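Local coordinates for adenosine monophosphate-protein transferase vopS (PDB 3LET), which transfers AMP from ATP to a specific threonine of host Rho GTPases, blocking their effector binding and so inhibiting actin assembly in infected cells, at residues A34-K37 and D41-N44; M287-A292 and D297-L302. All blocks are in the same frame, centred on the assembly; numbering follows the deposited sequence.

The chain is mostly helical, with no strand, and the two contacts lie on opposite sides of its centre. Contact 1 comes first, in the N-terminal domain of VopS. It closes the short loop that follows helix 23-30 and leads into helix 39-45, folding 34-37 against 41-44. Contact 2 comes near the C terminus, in the Fido domain. There the loop after helix 281-295 turns back along the helix it has just left, pairing 287-292 with 297-302 before helix 304-311 begins. The contacts neither nest nor cross. The nearest atoms of contact 1 and contact 2 are about 39 Å apart. Contact 1 ties a loop to the start of the helix that follows it; contact 2 ties a loop to the middle of the helix that precedes it.

Contact 1: A34-K37 and D41-N44; sequences ANLK and DVLN
Asp41 points its carboxylate from the first turn of helix 39-45 toward the loop that leads into the helix. OD2 accepts the backbone N-H of Lys37 with its anti lone pair, N to OD2 3.1 Å. The bond is fairly straight, 161° at the hydrogen. The first torsion of Asp41 sets CG beside its own backbone N (chi1 -70°), which turns the carboxylate back to the incoming chain. OD2 has a second hydrogen-bond partner close by in the chain. Asp41 N bonds Thr38 OG1, just ahead of the helix, so side chains take up backbone N-H groups at the helix start. Leu36 supplies the apolar side. Its CD2 rests 3.7 Å from Asp41 O, while CD1 reaches Val42 CG2 at 4.4 Å, a loose touch. The Lys37 chain runs the other way. It bends at chi2 (-55°) and brings NZ to Ala34 O at 2.7 Å, which closes the loop on itself. Leu36 O bonds Gln28 NE2 of helix 23-30, and Val42 packs on Ala68 of helix 58-75, so the contact lies between these two helices.

Contact 2: M287-A292 and D297-L302; sequences MLYAIA and DSFNPL
Tyr289 OH donates to Asn300 O, a very short hydrogen bond of 2.5 Å. The carbonyl oxygen lies at the edge of the phenol ring, in its plane. The helix that carries Tyr289, 281-295, belongs to the Fic fold and begins within the glycine-rich end of the Fic motif, whose Arg286, about one turn before Tyr289, probably binds ATP, as in relatives. It ends in a Schellman motif. Asp297, with positive phi, is the C-prime residue, Ser298 N bonds Glu293 O and Asp297 N bonds Leu294 O. The chain then turns back alongside the helix. Tyr289 reaches the returning loop because CG stands anti to its backbone N (chi1 173°). Phe299 comes to the ring obliquely, CE1 to Tyr289 CE2 4.0 Å, and the same CE1 lies 4.4 Å from Ala290 CB. From helix 168-179, Trp175 meets both rings at steep angles and Arg171 NH1 bonds Phe299 O. The amide of Asn300 is engaged apart from this: ND2 bonds Glu293 OE1. Leu302 covers one face of the tyrosine. Its CG comes 3.7 Å from Tyr289 CZ, and its CD1 makes a CH-pi contact 4.0 Å from the centroid of the Tyr289 ring, only 7° off the normal.

Contact 1: A34-K37 and D41-N44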
ATOM      1  N   ALA A  34     -20.557  10.568 -31.647  1.00 40.51           N
ATOM      2  CA  ALA A  34     -21.448  10.596 -30.495  1.00 49.00           C
ATOM      3  C   ALA A  34     -21.976   9.201 -30.178  1.00 50.00           C
ATOM      4  O   ALA A  34     -22.641   9.004 -29.167  1.00 58.74           O
ATOM      5  CB  ALA A  34     -22.597  11.548 -30.761  1.00 59.80           C
ATOM      6  N   ASN A  35     -21.673   8.233 -31.040  1.00 35.55           N
ATOM      7  CA  ASN A  35     -22.079   6.851 -30.813  1.00 33.42           C
ATOM      8  C   ASN A  35     -21.099   6.072 -29.950  1.00 32.75           C
ATOM      9  O   ASN A  35     -21.304   4.890 -29.680  1.00 34.50           O
ATOM     10  CB  ASN A  35     -22.253   6.139 -32.144  1.00 44.03           C
ATOM     11  CG  ASN A  35     -23.629   6.346 -32.721  1.00 71.26           C
ATOM     12  OD1 ASN A  35     -24.611   5.810 -32.206  1.00 81.51           O
ATOM     13  ND2 ASN A  35     -23.714   7.133 -33.787  1.00 76.65           N
ATOM     14  N   LEU A  36     -20.017   6.726 -29.549  1.00 34.56           N
ATOM     15  CA  LEU A  36     -19.072   6.123 -28.631  1.00 32.60           C
ATOM     16  C   LEU A  36     -19.690   6.261 -27.246  1.00 32.35           C
ATOM     17  O   LEU A  36     -19.904   7.364 -26.781  1.00 43.15           O
ATOM     18  CB  LEU A  36     -17.730   6.861 -28.699  1.00 31.39           C
ATOM     19  CG  LEU A  36     -16.982   6.824 -30.037  1.00 36.41           C
ATOM     20  CD1 LEU A  36     -15.663   7.601 -29.930  1.00 29.67           C
ATOM     21  CD2 LEU A  36     -16.724   5.385 -30.522  1.00 34.99           C
ATOM     22  N   LYS A  37     -19.989   5.145 -26.594  1.00 32.88           N
ATOM     23  CA  LYS A  37     -20.743   5.183 -25.340  1.00 35.28           C
ATOM     24  C   LYS A  37     -19.973   4.558 -24.180  1.00 34.78           C
ATOM     25  O   LYS A  37     -20.281   4.790 -23.005  1.00 28.64           O
ATOM     26  CB  LYS A  37     -22.078   4.458 -25.516  1.00 52.61           C
ATOM     27  CG  LYS A  37     -22.938   5.012 -26.641  1.00 68.95           C
ATOM     28  CD  LYS A  37     -23.183   6.503 -26.476  1.00 83.03           C
ATOM     29  CE  LYS A  37     -24.095   7.039 -27.567  1.00 95.25           C
ATOM     30  NZ  LYS A  37     -24.489   8.454 -27.320  1.00102.49           N
ATOM     31  N   ASP A  41     -15.676   1.066 -26.464  1.00 21.89           N
ATOM     32  CA  ASP A  41     -15.982   1.677 -27.778  1.00 22.82           C
ATOM     33  C   ASP A  41     -14.878   2.648 -28.189  1.00 21.47           C
ATOM     34  O   ASP A  41     -14.506   2.714 -29.364  1.00 18.97           O
ATOM     35  CB  ASP A  41     -17.298   2.460 -27.756  1.00 29.91           C
ATOM     36  CG  ASP A  41     -18.530   1.575 -27.634  1.00 43.17           C
ATOM     37  OD1 ASP A  41     -18.433   0.339 -27.816  1.00 38.18           O
ATOM     38  OD2 ASP A  41     -19.609   2.142 -27.352  1.00 37.53           O
ATOM     39  N   VAL A  42     -14.393   3.442 -27.227  1.00 22.65           N
ATOM     40  CA  VAL A  42     -13.297   4.378 -27.494  1.00 21.65           C
ATOM     41  C   VAL A  42     -12.031   3.639 -27.928  1.00 20.34           C
ATOM     42  O   VAL A  42     -11.420   3.988 -28.946  1.00 18.10           O
ATOM     43  CB  VAL A  42     -13.007   5.275 -26.276  1.00 20.65           C
ATOM     44  CG1 VAL A  42     -11.702   6.087 -26.469  1.00 19.52           C
ATOM     45  CG2 VAL A  42     -14.197   6.198 -26.027  1.00 24.79           C
ATOM     46  N   LEU A  43     -11.652   2.589 -27.203  1.00 17.53           N
ATOM     47  CA  LEU A  43     -10.458   1.833 -27.593  1.00 18.94           C
ATOM     48  C   LEU A  43     -10.639   1.188 -28.955  1.00 20.83           C
ATOM     49  O   LEU A  43      -9.714   1.173 -29.755  1.00 22.19           O
ATOM     50  CB  LEU A  43     -10.117   0.752 -26.545  1.00 18.40           C
ATOM     51  CG  LEU A  43      -9.620   1.396 -25.253  1.00 22.48           C
ATOM     52  CD1 LEU A  43      -9.685   0.366 -24.114  1.00 28.04           C
ATOM     53  CD2 LEU A  43      -8.202   1.951 -25.424  1.00 19.37           C
ATOM     54  N   ASN A  44     -11.836   0.679 -29.220  1.00 19.16           N
ATOM     55  CA  ASN A  44     -12.104   0.018 -30.503  1.00 23.47           C
ATOM     56  C   ASN A  44     -11.982   0.991 -31.694  1.00 24.57           C
ATOM     57  O   ASN A  44     -11.720   0.584 -32.833  1.00 25.29           O
ATOM     58  CB  ASN A  44     -13.482  -0.601 -30.469  1.00 22.63           C
ATOM     59  CG  ASN A  44     -13.528  -1.861 -29.627  1.00 27.90           C
ATOM     60  OD1 ASN A  44     -12.496  -2.479 -29.356  1.00 35.88           O
ATOM     61  ND2 ASN A  44     -14.721  -2.250 -29.215  1.00 41.22           N
TER

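Contact 2: M287-A292 and D297-L302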
ATOM      1  N   MET A 287       8.025   1.002  15.874  1.00 13.17           N
ATOM      2  CA  MET A 287       7.634   2.265  16.495  1.00 13.01           C
ATOM      3  C   MET A 287       6.140   2.220  16.846  1.00 11.75           C
ATOM      4  O   MET A 287       5.747   2.640  17.940  1.00 12.91           O
ATOM      5  CB  MET A 287       7.978   3.440  15.567  1.00 12.78           C
ATOM      6  CG  MET A 287       7.417   4.791  16.002  1.00 19.35           C
ATOM      7  SD  MET A 287       8.280   5.409  17.485  1.00 20.96           S
ATOM      8  CE  MET A 287       9.827   5.983  16.745  1.00 21.26           C
ATOM      9  N   LEU A 288       5.272   1.730  15.946  1.00  9.58           N
ATOM     10  CA  LEU A 288       3.830   1.685  16.311  1.00 10.01           C
ATOM     11  C   LEU A 288       3.541   0.706  17.460  1.00 12.16           C
ATOM     12  O   LEU A 288       2.672   0.959  18.292  1.00 13.97           O
ATOM     13  CB  LEU A 288       2.915   1.336  15.118  1.00 11.59           C
ATOM     14  CG  LEU A 288       2.958   2.388  14.000  1.00 12.85           C
ATOM     15  CD1 LEU A 288       1.993   1.966  12.892  1.00 11.83           C
ATOM     16  CD2 LEU A 288       2.584   3.765  14.484  1.00 18.95           C
ATOM     17  N   TYR A 289       4.259  -0.408  17.498  1.00 13.23           N
ATOM     18  CA  TYR A 289       4.091  -1.372  18.586  1.00 15.31           C
ATOM     19  C   TYR A 289       4.425  -0.671  19.902  1.00 14.60           C
ATOM     20  O   TYR A 289       3.650  -0.764  20.868  1.00 16.78           O
ATOM     21  CB  TYR A 289       5.039  -2.564  18.391  1.00 11.83           C
ATOM     22  CG  TYR A 289       5.031  -3.530  19.577  1.00 12.35           C
ATOM     23  CD1 TYR A 289       3.990  -4.455  19.735  1.00 16.48           C
ATOM     24  CD2 TYR A 289       6.063  -3.513  20.519  1.00 13.46           C
ATOM     25  CE1 TYR A 289       3.970  -5.356  20.800  1.00 15.44           C
ATOM     26  CE2 TYR A 289       6.051  -4.418  21.625  1.00 13.02           C
ATOM     27  CZ  TYR A 289       5.012  -5.324  21.745  1.00 21.53           C
ATOM     28  OH  TYR A 289       5.000  -6.188  22.830  1.00 19.25           O
ATOM     29  N   ALA A 290       5.583   0.000  19.942  1.00 12.74           N
ATOM     30  CA  ALA A 290       6.033   0.696  21.157  1.00 15.27           C
ATOM     31  C   ALA A 290       5.069   1.795  21.567  1.00 15.51           C
ATOM     32  O   ALA A 290       4.771   1.947  22.739  1.00 13.62           O
ATOM     33  CB  ALA A 290       7.431   1.288  20.979  1.00 18.14           C
ATOM     34  N   ILE A 291       4.597   2.597  20.623  1.00 12.55           N
ATOM     35  CA  ILE A 291       3.669   3.655  20.990  1.00 13.73           C
ATOM     36  C   ILE A 291       2.402   3.050  21.578  1.00 16.15           C
ATOM     37  O   ILE A 291       1.901   3.527  22.598  1.00 16.84           O
ATOM     38  CB  ILE A 291       3.295   4.517  19.785  1.00 15.27           C
ATOM     39  CG1 ILE A 291       4.533   5.270  19.270  1.00 12.22           C
ATOM     40  CG2 ILE A 291       2.170   5.499  20.139  1.00 14.71           C
ATOM     41  CD1 ILE A 291       4.300   5.850  17.837  1.00 15.63           C
ATOM     42  N   ALA A 292       1.873   2.012  20.933  1.00 12.74           N
ATOM     43  CA  ALA A 292       0.653   1.362  21.448  1.00 19.89           C
ATOM     44  C   ALA A 292       0.902   0.839  22.867  1.00 21.89           C
ATOM     45  O   ALA A 292       0.071   0.994  23.765  1.00 18.55           O
ATOM     46  CB  ALA A 292       0.192   0.210  20.524  1.00 16.11           C
ATOM     47  N   ASP A 297       0.420   1.943  29.151  1.00 22.92           N
ATOM     48  CA  ASP A 297       1.250   1.930  30.381  1.00 20.88           C
ATOM     49  C   ASP A 297       2.061   0.643  30.537  1.00 28.16           C
ATOM     50  O   ASP A 297       2.121   0.021  31.615  1.00 23.00           O
ATOM     51  CB  ASP A 297       0.362   2.159  31.626  1.00 33.78           C
ATOM     52  CG  ASP A 297       1.174   2.463  32.888  1.00 47.78           C
ATOM     53  OD1 ASP A 297       2.291   3.013  32.761  1.00 47.83           O
ATOM     54  OD2 ASP A 297       0.693   2.160  34.010  1.00 39.95           O
ATOM     55  N   SER A 298       2.715   0.226  29.470  1.00 19.87           N
ATOM     56  CA  SER A 298       3.483  -1.012  29.534  1.00 23.44           C
ATOM     57  C   SER A 298       4.552  -0.983  28.471  1.00 27.55           C
ATOM     58  O   SER A 298       4.524  -0.139  27.590  1.00 17.96           O
ATOM     59  CB  SER A 298       2.570  -2.216  29.298  1.00 43.71           C
ATOM     60  OG  SER A 298       2.139  -2.265  27.942  1.00 51.55           O
ATOM     61  N   PHE A 299       5.516  -1.882  28.565  1.00 19.06           N
ATOM     62  CA  PHE A 299       6.339  -2.171  27.402  1.00 22.96           C
ATOM     63  C   PHE A 299       6.935  -3.562  27.514  1.00 20.23           C
ATOM     64  O   PHE A 299       7.748  -3.830  28.381  1.00 19.44           O
ATOM     65  CB  PHE A 299       7.454  -1.157  27.147  1.00 19.98           C
ATOM     66  CG  PHE A 299       8.315  -1.560  25.989  1.00 14.52           C
ATOM     67  CD1 PHE A 299       7.765  -1.640  24.710  1.00 17.12           C
ATOM     68  CD2 PHE A 299       9.613  -1.989  26.178  1.00 17.44           C
ATOM     69  CE1 PHE A 299       8.503  -2.074  23.662  1.00 17.72           C
ATOM     70  CE2 PHE A 299      10.363  -2.434  25.119  1.00 17.38           C
ATOM     71  CZ  PHE A 299       9.812  -2.465  23.846  1.00 17.81           C
ATOM     72  N   ASN A 300       6.502  -4.435  26.612  1.00 17.56           N
ATOM     73  CA  ASN A 300       6.992  -5.800  26.532  1.00 24.75           C
ATOM     74  C   ASN A 300       7.701  -5.986  25.191  1.00 14.50           C
ATOM     75  O   ASN A 300       7.056  -5.935  24.154  1.00 22.32           O
ATOM     76  CB  ASN A 300       5.803  -6.756  26.592  1.00 34.23           C
ATOM     77  CG  ASN A 300       4.908  -6.499  27.807  1.00 49.91           C
ATOM     78  OD1 ASN A 300       5.280  -6.811  28.933  1.00 42.91           O
ATOM     79  ND2 ASN A 300       3.722  -5.930  27.574  1.00 38.82           N
ATOM     80  N   PRO A 301       9.027  -6.176  25.201  1.00 18.16           N
ATOM     81  CA  PRO A 301       9.725  -6.282  23.914  1.00 18.00           C
ATOM     82  C   PRO A 301       9.362  -7.619  23.238  1.00 22.30           C
ATOM     83  O   PRO A 301       9.092  -8.600  23.933  1.00 21.54           O
ATOM     84  CB  PRO A 301      11.202  -6.244  24.328  1.00 23.00           C
ATOM     85  CG  PRO A 301      11.188  -6.788  25.737  1.00 30.00           C
ATOM     86  CD  PRO A 301       9.978  -6.145  26.327  1.00 28.87           C
ATOM     87  N   LEU A 302       9.329  -7.658  21.913  1.00 17.69           N
ATOM     88  CA  LEU A 302       8.953  -8.876  21.193  1.00 17.90           C
ATOM     89  C   LEU A 302      10.140  -9.776  20.936  1.00 17.94           C
ATOM     90  O   LEU A 302      11.173  -9.320  20.462  1.00 24.96           O
ATOM     91  CB  LEU A 302       8.358  -8.516  19.820  1.00 15.44           C
ATOM     92  CG  LEU A 302       7.001  -7.812  19.828  1.00 20.97           C
ATOM     93  CD1 LEU A 302       6.616  -7.307  18.413  1.00 19.25           C
ATOM     94  CD2 LEU A 302       5.937  -8.749  20.368  1.00 22.88           C
TER